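Local coordinates for Sca-family protein (Rickettsia rickettsii, PDB 4LQ8), which is a rickettsial surface cell antigen, represented by its N-terminal head domains, and probably takes part in cell adhesion, at residues Gln75-Leu86 against Lys109-Phe119; Lys138-Tyr149 against Glu275-Lys283. One frame throughout, in Å; residues are numbered along the deposited sequence.

Contact 1: Gln75-Leu86 against Lys109-Phe119; sequences QPQKDNLIEQIL and KEKDKTLSTFF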
loop_
_atom_site.group_PDB
_atom_site.type_symbol
_atom_site.label_atom_id
_atom_site.label_comp_id
_atom_site.label_asym_id
_atom_site.label_seq_id
_atom_site.Cartn_x
_atom_site.Cartn_y
_atom_site.Cartn_z
ATOM N N GLN A 75 -7.052 -7.673 -4.600
ATOM C CA GLN A 75 -8.241 -8.129 -5.338
ATOM C C GLN A 75 -9.541 -7.589 -4.716
ATOM O O GLN A 75 -10.305 -6.988 -5.463
ATOM C CB GLN A 75 -8.259 -9.666 -5.526
ATOM C CG GLN A 75 -9.327 -10.164 -6.523
ATOM C CD GLN A 75 -9.085 -9.643 -7.908
ATOM O OE1 GLN A 75 -7.980 -9.751 -8.461
ATOM N NE2 GLN A 75 -10.089 -9.004 -8.474
ATOM N N PRO A 76 -9.794 -7.663 -3.389
ATOM C CA PRO A 76 -11.052 -7.083 -2.856
ATOM C C PRO A 76 -11.202 -5.577 -3.074
ATOM O O PRO A 76 -12.330 -5.109 -3.248
ATOM C CB PRO A 76 -11.005 -7.435 -1.352
ATOM C CG PRO A 76 -10.137 -8.623 -1.278
ATOM C CD PRO A 76 -9.062 -8.362 -2.310
ATOM N N GLN A 77 -10.094 -4.812 -3.073
ATOM C CA GLN A 77 -10.159 -3.371 -3.334
ATOM C C GLN A 77 -10.685 -3.147 -4.748
ATOM O O GLN A 77 -11.580 -2.322 -4.947
ATOM C CB GLN A 77 -8.802 -2.689 -3.165
ATOM C CG GLN A 77 -8.389 -2.516 -1.714
ATOM C CD GLN A 77 -6.973 -2.001 -1.622
ATOM O OE1 GLN A 77 -6.116 -2.244 -2.492
ATOM N NE2 GLN A 77 -6.701 -1.283 -0.568
ATOM N N LYS A 78 -10.136 -3.905 -5.720
ATOM C CA LYS A 78 -10.559 -3.909 -7.120
ATOM C C LYS A 78 -12.007 -4.353 -7.245
ATOM O O LYS A 78 -12.744 -3.738 -7.994
ATOM C CB LYS A 78 -9.691 -4.884 -7.940
ATOM C CG LYS A 78 -8.280 -4.400 -8.190
ATOM C CD LYS A 78 -7.549 -5.425 -9.019
ATOM C CE LYS A 78 -6.118 -5.025 -9.287
ATOM N NZ LYS A 78 -5.399 -6.112 -10.002
ATOM N N ASP A 79 -12.415 -5.401 -6.505
ATOM C CA ASP A 79 -13.778 -5.949 -6.576
ATOM C C ASP A 79 -14.833 -4.973 -6.065
ATOM O O ASP A 79 -15.857 -4.792 -6.728
ATOM C CB ASP A 79 -13.890 -7.298 -5.856
ATOM C CG ASP A 79 -13.076 -8.421 -6.467
ATOM O OD1 ASP A 79 -12.636 -8.275 -7.645
ATOM O OD2 ASP A 79 -12.882 -9.452 -5.777
ATOM N N ASN A 80 -14.584 -4.327 -4.913
ATOM C CA ASN A 80 -15.506 -3.317 -4.402
ATOM C C ASN A 80 -15.552 -2.117 -5.340
ATOM O O ASN A 80 -16.631 -1.601 -5.575
ATOM C CB ASN A 80 -15.169 -2.895 -2.993
ATOM C CG ASN A 80 -15.449 -3.986 -2.019
ATOM O OD1 ASN A 80 -16.593 -4.295 -1.732
ATOM N ND2 ASN A 80 -14.406 -4.572 -1.479
ATOM N N LEU A 81 -14.399 -1.723 -5.911
ATOM C CA LEU A 81 -14.316 -0.609 -6.869
ATOM C C LEU A 81 -15.142 -0.896 -8.137
ATOM O O LEU A 81 -15.909 -0.043 -8.564
ATOM C CB LEU A 81 -12.846 -0.318 -7.215
ATOM C CG LEU A 81 -12.543 0.700 -8.320
ATOM C CD1 LEU A 81 -13.190 2.065 -8.043
ATOM C CD2 LEU A 81 -11.024 0.864 -8.459
ATOM N N ILE A 82 -14.988 -2.088 -8.717
ATOM C CA ILE A 82 -15.754 -2.493 -9.904
ATOM C C ILE A 82 -17.261 -2.487 -9.620
ATOM O O ILE A 82 -18.022 -1.980 -10.449
ATOM C CB ILE A 82 -15.234 -3.849 -10.470
ATOM C CG1 ILE A 82 -13.809 -3.680 -11.098
ATOM C CG2 ILE A 82 -16.232 -4.497 -11.450
ATOM C CD1 ILE A 82 -13.699 -2.719 -12.241
ATOM N N GLU A 83 -17.679 -3.001 -8.439
ATOM C CA GLU A 83 -19.079 -3.007 -8.015
ATOM C C GLU A 83 -19.621 -1.578 -8.008
ATOM O O GLU A 83 -20.714 -1.353 -8.523
ATOM C CB GLU A 83 -19.237 -3.636 -6.625
ATOM C CG GLU A 83 -19.332 -5.147 -6.680
ATOM C CD GLU A 83 -20.501 -5.657 -7.496
ATOM O OE1 GLU A 83 -21.629 -5.153 -7.290
ATOM O OE2 GLU A 83 -20.266 -6.473 -8.417
ATOM N N GLN A 84 -18.826 -0.613 -7.470
ATOM C CA GLN A 84 -19.206 0.794 -7.427
ATOM C C GLN A 84 -19.321 1.370 -8.842
ATOM O O GLN A 84 -20.289 2.071 -9.113
ATOM C CB GLN A 84 -18.257 1.632 -6.541
ATOM C CG GLN A 84 -18.725 3.095 -6.378
ATOM C CD GLN A 84 -20.033 3.223 -5.637
ATOM O OE1 GLN A 84 -20.150 2.823 -4.482
ATOM N NE2 GLN A 84 -21.045 3.778 -6.283
ATOM N N ILE A 85 -18.359 1.044 -9.744
ATOM C CA ILE A 85 -18.397 1.505 -11.136
ATOM C C ILE A 85 -19.683 0.973 -11.794
ATOM O O ILE A 85 -20.400 1.749 -12.429
ATOM C CB ILE A 85 -17.117 1.113 -11.937
ATOM C CG1 ILE A 85 -15.855 1.808 -11.356
ATOM C CG2 ILE A 85 -17.298 1.444 -13.450
ATOM C CD1 ILE A 85 -14.479 1.330 -11.910
ATOM N N LEU A 86 -19.991 -0.339 -11.602
ATOM C CA LEU A 86 -21.215 -0.941 -12.170
ATOM C C LEU A 86 -22.468 -0.247 -11.665
ATOM O O LEU A 86 -23.398 -0.050 -12.448
ATOM C CB LEU A 86 -21.295 -2.458 -11.941
ATOM C CG LEU A 86 -20.214 -3.313 -12.674
ATOM C CD1 LEU A 86 -20.327 -4.779 -12.253
ATOM C CD2 LEU A 86 -20.319 -3.200 -14.203
ATOM N N LYS A 109 -13.677 -9.430 -16.910
ATOM C CA LYS A 109 -13.715 -10.174 -15.649
ATOM C C LYS A 109 -13.640 -11.688 -15.897
ATOM O O LYS A 109 -12.972 -12.383 -15.146
ATOM C CB LYS A 109 -14.979 -9.844 -14.836
ATOM C CG LYS A 109 -14.849 -8.615 -13.955
ATOM C CD LYS A 109 -16.228 -8.086 -13.488
ATOM C CE LYS A 109 -16.983 -8.998 -12.546
ATOM N NZ LYS A 109 -18.396 -8.558 -12.346
ATOM N N GLU A 110 -14.300 -12.172 -16.965
ATOM C CA GLU A 110 -14.344 -13.591 -17.360
ATOM C C GLU A 110 -12.991 -14.112 -17.857
ATOM O O GLU A 110 -12.713 -15.302 -17.727
ATOM C CB GLU A 110 -15.421 -13.829 -18.439
ATOM C CG GLU A 110 -16.841 -13.819 -17.909
ATOM C CD GLU A 110 -17.274 -15.091 -17.203
ATOM O OE1 GLU A 110 -17.842 -15.982 -17.876
ATOM O OE2 GLU A 110 -17.062 -15.188 -15.972
ATOM N N LYS A 111 -12.181 -13.240 -18.452
ATOM C CA LYS A 111 -10.867 -13.567 -18.997
ATOM C C LYS A 111 -9.746 -13.386 -17.955
ATOM O O LYS A 111 -8.832 -14.211 -17.872
ATOM C CB LYS A 111 -10.564 -12.673 -20.212
ATOM C CG LYS A 111 -11.302 -13.074 -21.489
ATOM C CD LYS A 111 -10.816 -12.284 -22.718
ATOM C CE LYS A 111 -11.518 -10.954 -22.908
ATOM N NZ LYS A 111 -11.066 -10.254 -24.140
ATOM N N ASP A 112 -9.817 -12.289 -17.181
ATOM C CA ASP A 112 -8.813 -11.912 -16.210
ATOM C C ASP A 112 -9.456 -11.207 -15.028
ATOM O O ASP A 112 -9.764 -10.014 -15.120
ATOM C CB ASP A 112 -7.789 -11.003 -16.903
ATOM C CG ASP A 112 -6.687 -10.484 -16.007
ATOM O OD1 ASP A 112 -6.491 -11.061 -14.911
ATOM O OD2 ASP A 112 -6.000 -9.523 -16.410
ATOM N N LYS A 113 -9.615 -11.934 -13.897
ATOM C CA LYS A 113 -10.206 -11.398 -12.666
ATOM C C LYS A 113 -9.381 -10.230 -12.063
ATOM O O LYS A 113 -9.942 -9.398 -11.350
ATOM C CB LYS A 113 -10.480 -12.523 -11.635
ATOM C CG LYS A 113 -9.270 -12.996 -10.828
ATOM C CD LYS A 113 -9.696 -13.960 -9.740
ATOM C CE LYS A 113 -8.608 -14.192 -8.724
ATOM N NZ LYS A 113 -8.999 -15.225 -7.731
ATOM N N THR A 114 -8.068 -10.153 -12.379
ATOM C CA THR A 114 -7.163 -9.088 -11.914
ATOM C C THR A 114 -7.408 -7.776 -12.691
ATOM O O THR A 114 -6.888 -6.735 -12.298
ATOM C CB THR A 114 -5.668 -9.542 -11.944
ATOM O OG1 THR A 114 -5.149 -9.422 -13.273
ATOM C CG2 THR A 114 -5.454 -10.967 -11.397
ATOM N N LEU A 115 -8.178 -7.844 -13.811
ATOM C CA LEU A 115 -8.565 -6.708 -14.674
ATOM C C LEU A 115 -7.408 -5.806 -15.065
ATOM O O LEU A 115 -7.512 -4.578 -15.025
ATOM C CB LEU A 115 -9.700 -5.904 -14.019
ATOM C CG LEU A 115 -11.058 -6.631 -13.967
ATOM C CD1 LEU A 115 -11.931 -6.046 -12.902
ATOM C CD2 LEU A 115 -11.774 -6.559 -15.298
ATOM N N SER A 116 -6.291 -6.429 -15.434
ATOM C CA SER A 116 -5.059 -5.736 -15.799
ATOM C C SER A 116 -5.293 -4.737 -16.982
ATOM O O SER A 116 -4.900 -3.573 -16.890
ATOM C CB SER A 116 -3.973 -6.762 -16.121
ATOM O OG SER A 116 -2.749 -6.122 -16.431
ATOM N N THR A 117 -6.006 -5.172 -18.024
ATOM C CA THR A 117 -6.318 -4.318 -19.182
ATOM C C THR A 117 -7.263 -3.172 -18.773
ATOM O O THR A 117 -6.996 -2.034 -19.126
ATOM C CB THR A 117 -6.824 -5.159 -20.375
ATOM O OG1 THR A 117 -5.829 -6.140 -20.662
ATOM C CG2 THR A 117 -7.078 -4.308 -21.639
ATOM N N PHE A 118 -8.321 -3.465 -17.990
ATOM C CA PHE A 118 -9.235 -2.436 -17.507
ATOM C C PHE A 118 -8.480 -1.310 -16.779
ATOM O O PHE A 118 -8.676 -0.137 -17.101
ATOM C CB PHE A 118 -10.290 -3.034 -16.557
ATOM C CG PHE A 118 -11.293 -2.006 -16.072
ATOM C CD1 PHE A 118 -12.408 -1.675 -16.844
ATOM C CD2 PHE A 118 -11.109 -1.349 -14.863
ATOM C CE1 PHE A 118 -13.329 -0.710 -16.402
ATOM C CE2 PHE A 118 -12.024 -0.380 -14.430
ATOM C CZ PHE A 118 -13.131 -0.078 -15.196
ATOM N N PHE A 119 -7.650 -1.660 -15.779
ATOM C CA PHE A 119 -6.960 -0.649 -14.961
ATOM C C PHE A 119 -5.833 0.072 -15.689
ATOM O O PHE A 119 -5.538 1.215 -15.349
ATOM C CB PHE A 119 -6.485 -1.225 -13.617
ATOM C CG PHE A 119 -7.640 -1.464 -12.669
ATOM C CD1 PHE A 119 -8.268 -0.401 -12.028
ATOM C CD2 PHE A 119 -8.114 -2.757 -12.428
ATOM C CE1 PHE A 119 -9.381 -0.618 -11.216
ATOM C CE2 PHE A 119 -9.205 -2.974 -11.590
ATOM C CZ PHE A 119 -9.832 -1.904 -10.985
#
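The methyl CD1 of Ile82 lies over one face of the Phe118 ring, 4.1 Å from its centroid, a CH-pi contact, while CD1 of Ile85 meets the same ring at its edge. The neighbouring ring of Phe119 has CD2 of Phe118 above the centre of one face and Leu81 at its edge, where CD2 of Leu81 comes to 3.5 Å from CE1 of Phe119. Ile82 also reaches tip to tip toward Leu115, and the aliphatic chain of Lys78 passes obliquely beside Phe119.

Beyond that ring Lys78 is extended beyond CG, which carries NZ to the carbonyl of Thr114: NZ lies 2.8 Å from O of Thr114, in the carbonyl plane and on a lone pair. The same ammonium also bonds to the carbonyl of Gln324. One turn back, the Gln75 chain bends at its second torsion (63°), and its NE2 is shared between O of Lys113 at 2.9 Å, approached from above the carbonyl plane, and OD1 of Asp79 at 2.8 Å, in the amide plane. The turn they grip is braced from within, since OD1 of Asp112 accepts from both N and OG1 of Thr114. Helix 125-132 closes the apolar side with Ile128 and Ala131. Here helix 64-90 packs against the turn that links helix 95-111 to helix 116-120, a type I turn and Asx turn at Asp112, with Leu115 as N-cap.

Contact 2: Lys138-Tyr149 against Glu275-Lys283; sequences KKKLESIEIAGY and EISSPKPLK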
loop_
_atom_site.group_PDB
_atom_site.type_symbol
_atom_site.label_atom_id
_atom_site.label_comp_id
_atom_site.label_asym_id
_atom_site.label_seq_id
_atom_site.Cartn_x
_atom_site.Cartn_y
_atom_site.Cartn_z
ATOM N N LYS A 138 -15.669 4.048 -0.056
ATOM C CA LYS A 138 -14.603 4.295 0.902
ATOM C C LYS A 138 -14.813 3.503 2.201
ATOM O O LYS A 138 -13.885 2.856 2.675
ATOM C CB LYS A 138 -14.457 5.801 1.179
ATOM C CG LYS A 138 -13.232 6.148 2.010
ATOM C CD LYS A 138 -11.930 5.872 1.248
ATOM C CE LYS A 138 -10.746 6.476 1.951
ATOM N NZ LYS A 138 -10.305 5.598 3.063
ATOM N N LYS A 139 -16.049 3.501 2.714
ATOM C CA LYS A 139 -16.459 2.782 3.923
ATOM C C LYS A 139 -16.149 1.270 3.761
ATOM O O LYS A 139 -15.559 0.674 4.668
ATOM C CB LYS A 139 -17.958 3.025 4.181
ATOM C CG LYS A 139 -18.556 2.230 5.334
ATOM C CD LYS A 139 -20.093 2.164 5.284
ATOM C CE LYS A 139 -20.621 0.764 5.007
ATOM N NZ LYS A 139 -20.716 0.459 3.546
ATOM N N LYS A 140 -16.508 0.681 2.580
ATOM C CA LYS A 140 -16.274 -0.728 2.275
ATOM C C LYS A 140 -14.769 -1.020 2.231
ATOM O O LYS A 140 -14.304 -1.973 2.862
ATOM C CB LYS A 140 -16.911 -1.128 0.932
ATOM C CG LYS A 140 -18.426 -1.045 0.929
ATOM C CD LYS A 140 -19.000 -1.545 -0.387
ATOM C CE LYS A 140 -20.517 -1.590 -0.323
ATOM N NZ LYS A 140 -21.122 -0.265 -0.539
ATOM N N LEU A 141 -14.011 -0.183 1.519
ATOM C CA LEU A 141 -12.557 -0.363 1.407
ATOM C C LEU A 141 -11.905 -0.352 2.782
ATOM O O LEU A 141 -11.119 -1.241 3.092
ATOM C CB LEU A 141 -11.928 0.703 0.490
ATOM C CG LEU A 141 -12.374 0.652 -0.976
ATOM C CD1 LEU A 141 -11.779 1.788 -1.750
ATOM C CD2 LEU A 141 -11.994 -0.679 -1.627
ATOM N N GLU A 142 -12.310 0.604 3.628
ATOM C CA GLU A 142 -11.778 0.722 4.980
ATOM C C GLU A 142 -11.974 -0.542 5.829
ATOM O O GLU A 142 -11.010 -0.989 6.464
ATOM C CB GLU A 142 -12.335 1.960 5.689
ATOM C CG GLU A 142 -11.808 3.257 5.080
ATOM C CD GLU A 142 -12.304 4.534 5.731
ATOM O OE1 GLU A 142 -12.841 4.451 6.858
ATOM O OE2 GLU A 142 -12.128 5.623 5.139
ATOM N N SER A 143 -13.199 -1.115 5.857
ATOM C CA SER A 143 -13.431 -2.290 6.684
ATOM C C SER A 143 -12.688 -3.511 6.151
ATOM O O SER A 143 -12.178 -4.273 6.952
ATOM C CB SER A 143 -14.921 -2.577 6.875
ATOM O OG SER A 143 -15.460 -3.187 5.718
ATOM N N ILE A 144 -12.568 -3.668 4.819
ATOM C CA ILE A 144 -11.829 -4.819 4.293
ATOM C C ILE A 144 -10.325 -4.632 4.468
ATOM O O ILE A 144 -9.618 -5.627 4.598
ATOM C CB ILE A 144 -12.234 -5.258 2.856
ATOM C CG1 ILE A 144 -11.925 -4.205 1.771
ATOM C CG2 ILE A 144 -13.722 -5.638 2.873
ATOM C CD1 ILE A 144 -10.631 -4.378 0.992
ATOM N N GLU A 145 -9.840 -3.380 4.501
ATOM C CA GLU A 145 -8.417 -3.098 4.714
ATOM C C GLU A 145 -7.985 -3.436 6.137
ATOM O O GLU A 145 -6.979 -4.126 6.304
ATOM C CB GLU A 145 -8.071 -1.639 4.373
ATOM C CG GLU A 145 -7.917 -1.412 2.880
ATOM C CD GLU A 145 -8.255 -0.009 2.412
ATOM O OE1 GLU A 145 -8.528 0.864 3.264
ATOM O OE2 GLU A 145 -8.229 0.224 1.184
ATOM N N ILE A 146 -8.747 -2.968 7.148
ATOM C CA ILE A 146 -8.473 -3.217 8.563
ATOM C C ILE A 146 -8.521 -4.733 8.847
ATOM O O ILE A 146 -7.578 -5.273 9.429
ATOM C CB ILE A 146 -9.434 -2.384 9.471
ATOM C CG1 ILE A 146 -9.086 -0.864 9.396
ATOM C CG2 ILE A 146 -9.442 -2.906 10.942
ATOM C CD1 ILE A 146 -10.219 0.073 9.832
ATOM N N ALA A 147 -9.592 -5.408 8.389
ATOM C CA ALA A 147 -9.771 -6.853 8.567
ATOM C C ALA A 147 -8.724 -7.633 7.767
ATOM O O ALA A 147 -8.194 -8.611 8.275
ATOM C CB ALA A 147 -11.179 -7.266 8.151
ATOM N N GLY A 148 -8.423 -7.167 6.557
ATOM C CA GLY A 148 -7.453 -7.774 5.658
ATOM C C GLY A 148 -6.059 -7.801 6.243
ATOM O O GLY A 148 -5.438 -8.870 6.285
ATOM N N TYR A 149 -5.568 -6.629 6.726
ATOM C CA TYR A 149 -4.238 -6.538 7.333
ATOM C C TYR A 149 -4.150 -7.375 8.604
ATOM O O TYR A 149 -3.148 -8.057 8.799
ATOM C CB TYR A 149 -3.789 -5.074 7.542
ATOM C CG TYR A 149 -3.440 -4.375 6.241
ATOM C CD1 TYR A 149 -2.445 -4.873 5.407
ATOM C CD2 TYR A 149 -4.094 -3.204 5.851
ATOM C CE1 TYR A 149 -2.146 -4.261 4.195
ATOM C CE2 TYR A 149 -3.782 -2.566 4.644
ATOM C CZ TYR A 149 -2.813 -3.104 3.817
ATOM O OH TYR A 149 -2.478 -2.499 2.624
ATOM N N GLU A 275 5.267 -7.106 -5.375
ATOM C CA GLU A 275 3.978 -6.529 -5.014
ATOM C C GLU A 275 4.123 -5.531 -3.914
ATOM O O GLU A 275 5.064 -5.593 -3.125
ATOM C CB GLU A 275 3.064 -7.677 -4.521
ATOM C CG GLU A 275 1.584 -7.495 -4.778
ATOM C CD GLU A 275 1.194 -7.315 -6.236
ATOM O OE1 GLU A 275 1.113 -6.153 -6.677
ATOM O OE2 GLU A 275 0.992 -8.323 -6.943
ATOM N N ILE A 276 3.176 -4.604 -3.866
ATOM C CA ILE A 276 3.005 -3.628 -2.796
ATOM C C ILE A 276 1.513 -3.556 -2.505
ATOM O O ILE A 276 0.701 -4.041 -3.302
ATOM C CB ILE A 276 3.607 -2.223 -3.090
ATOM C CG1 ILE A 276 2.862 -1.504 -4.275
ATOM C CG2 ILE A 276 5.138 -2.279 -3.283
ATOM C CD1 ILE A 276 3.229 0.015 -4.447
ATOM N N SER A 277 1.145 -2.956 -1.378
ATOM C CA SER A 277 -0.262 -2.693 -1.071
ATOM C C SER A 277 -0.354 -1.526 -0.127
ATOM O O SER A 277 0.608 -1.211 0.578
ATOM C CB SER A 277 -0.962 -3.923 -0.483
ATOM O OG SER A 277 -0.836 -4.018 0.927
ATOM N N SER A 278 -1.541 -0.938 -0.061
ATOM C CA SER A 278 -1.853 0.134 0.867
ATOM C C SER A 278 -3.355 0.313 0.910
ATOM O O SER A 278 -4.040 -0.142 -0.015
ATOM C CB SER A 278 -1.178 1.432 0.418
ATOM O OG SER A 278 -1.900 2.083 -0.613
ATOM N N PRO A 279 -3.893 1.051 1.910
ATOM C CA PRO A 279 -5.304 1.469 1.821
ATOM C C PRO A 279 -5.498 2.309 0.543
ATOM O O PRO A 279 -4.556 2.996 0.111
ATOM C CB PRO A 279 -5.500 2.366 3.058
ATOM C CG PRO A 279 -4.365 2.084 3.917
ATOM C CD PRO A 279 -3.228 1.691 3.061
ATOM N N LYS A 280 -6.698 2.245 -0.060
ATOM C CA LYS A 280 -7.013 2.950 -1.302
ATOM C C LYS A 280 -8.301 3.792 -1.180
ATOM O O LYS A 280 -9.186 3.396 -0.433
ATOM C CB LYS A 280 -7.140 1.955 -2.508
ATOM C CG LYS A 280 -5.830 1.269 -2.932
ATOM C CD LYS A 280 -4.734 2.263 -3.372
ATOM C CE LYS A 280 -3.536 1.613 -4.023
ATOM N NZ LYS A 280 -2.603 1.019 -3.033
ATOM N N PRO A 281 -8.460 4.905 -1.935
ATOM C CA PRO A 281 -7.462 5.520 -2.837
ATOM C C PRO A 281 -6.317 6.135 -2.001
ATOM O O PRO A 281 -6.535 6.603 -0.885
ATOM C CB PRO A 281 -8.289 6.589 -3.584
ATOM C CG PRO A 281 -9.317 7.005 -2.586
ATOM C CD PRO A 281 -9.686 5.730 -1.853
ATOM N N LEU A 282 -5.111 6.089 -2.525
ATOM C CA LEU A 282 -3.948 6.670 -1.852
ATOM C C LEU A 282 -3.806 8.159 -2.253
ATOM O O LEU A 282 -3.950 8.489 -3.425
ATOM C CB LEU A 282 -2.690 5.875 -2.267
ATOM C CG LEU A 282 -1.399 6.152 -1.504
ATOM C CD1 LEU A 282 -1.554 5.840 -0.009
ATOM C CD2 LEU A 282 -0.274 5.323 -2.060
ATOM N N LYS A 283 -3.566 9.047 -1.291
ATOM C CA LYS A 283 -3.348 10.463 -1.622
ATOM C C LYS A 283 -1.864 10.802 -1.407
ATOM O O LYS A 283 -1.182 10.116 -0.656
ATOM C CB LYS A 283 -4.227 11.416 -0.762
ATOM C CG LYS A 283 -5.732 11.102 -0.684
ATOM C CD LYS A 283 -6.402 11.238 -2.025
ATOM C CE LYS A 283 -7.894 11.363 -1.920
ATOM N NZ LYS A 283 -8.457 11.676 -3.259
HETATM O O HOH W 1 -9.484 3.133 2.176
HETATM O O HOH W 2 -7.453 5.109 2.017
#
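Buried polar packing joins residues 138-149 of helix 135-155 to the proline-rich link between strands 271-277 and 282-285, close to the centre of the molecule. Glu145 is the central side chain: extended beyond CG, it crosses Pro279 at about a right angle, and OE2 accepts the backbone N of Lys280 at 2.8 Å in a fairly straight bond (159°) that arrives from above the carboxylate plane. NE2 of Gln77 is a second donor to OE2. Its other oxygen, OE1, takes a hydrogen bond from a water that also donates to O of Lys280 and accepts from NZ of Lys138; His297 bonds OE1 too.

Lys138 bends at its second and fourth torsions (67° and 81°), laying CD 3.8 Å from CD of Pro281, which follows a cis peptide bond, and bringing NZ to OE2 of Glu142 in a 2.8 Å salt bridge and to the carbonyl of Glu296. CD1 of Leu141 packs 3.3 Å from O of Lys280. One turn beyond Glu145, the Tyr149 hydroxyl pairs with OG of Ser277 at 2.8 Å, the serine oxygen lying in the ring plane at its edge; Thr260 is the second partner of that serine. With two donors at each carboxylate oxygen, Glu145 is probably ionised despite its burial.

Contact 1 joins helix 64-90 to the turn between helices 95-111 and 116-120; contact 2 ties helix 135-155 to the end of one strand and the loop that follows it. Contact 1 is partly buried, its centre about 17 Å from that of the chain; the centre of contact 2 is about 8 Å from the centre of the chain. The chemistry follows: an aromatic and aliphatic core flanked by side-chain bonds to turn carbonyls in the first, a buried carboxylate and water network in the second. Gln77 bridges them from the other flank of helix 64-90, its NE2 2.8 Å from OE2 of Glu145 and 2.9 Å from O of Ser278, both probable hydrogen bonds.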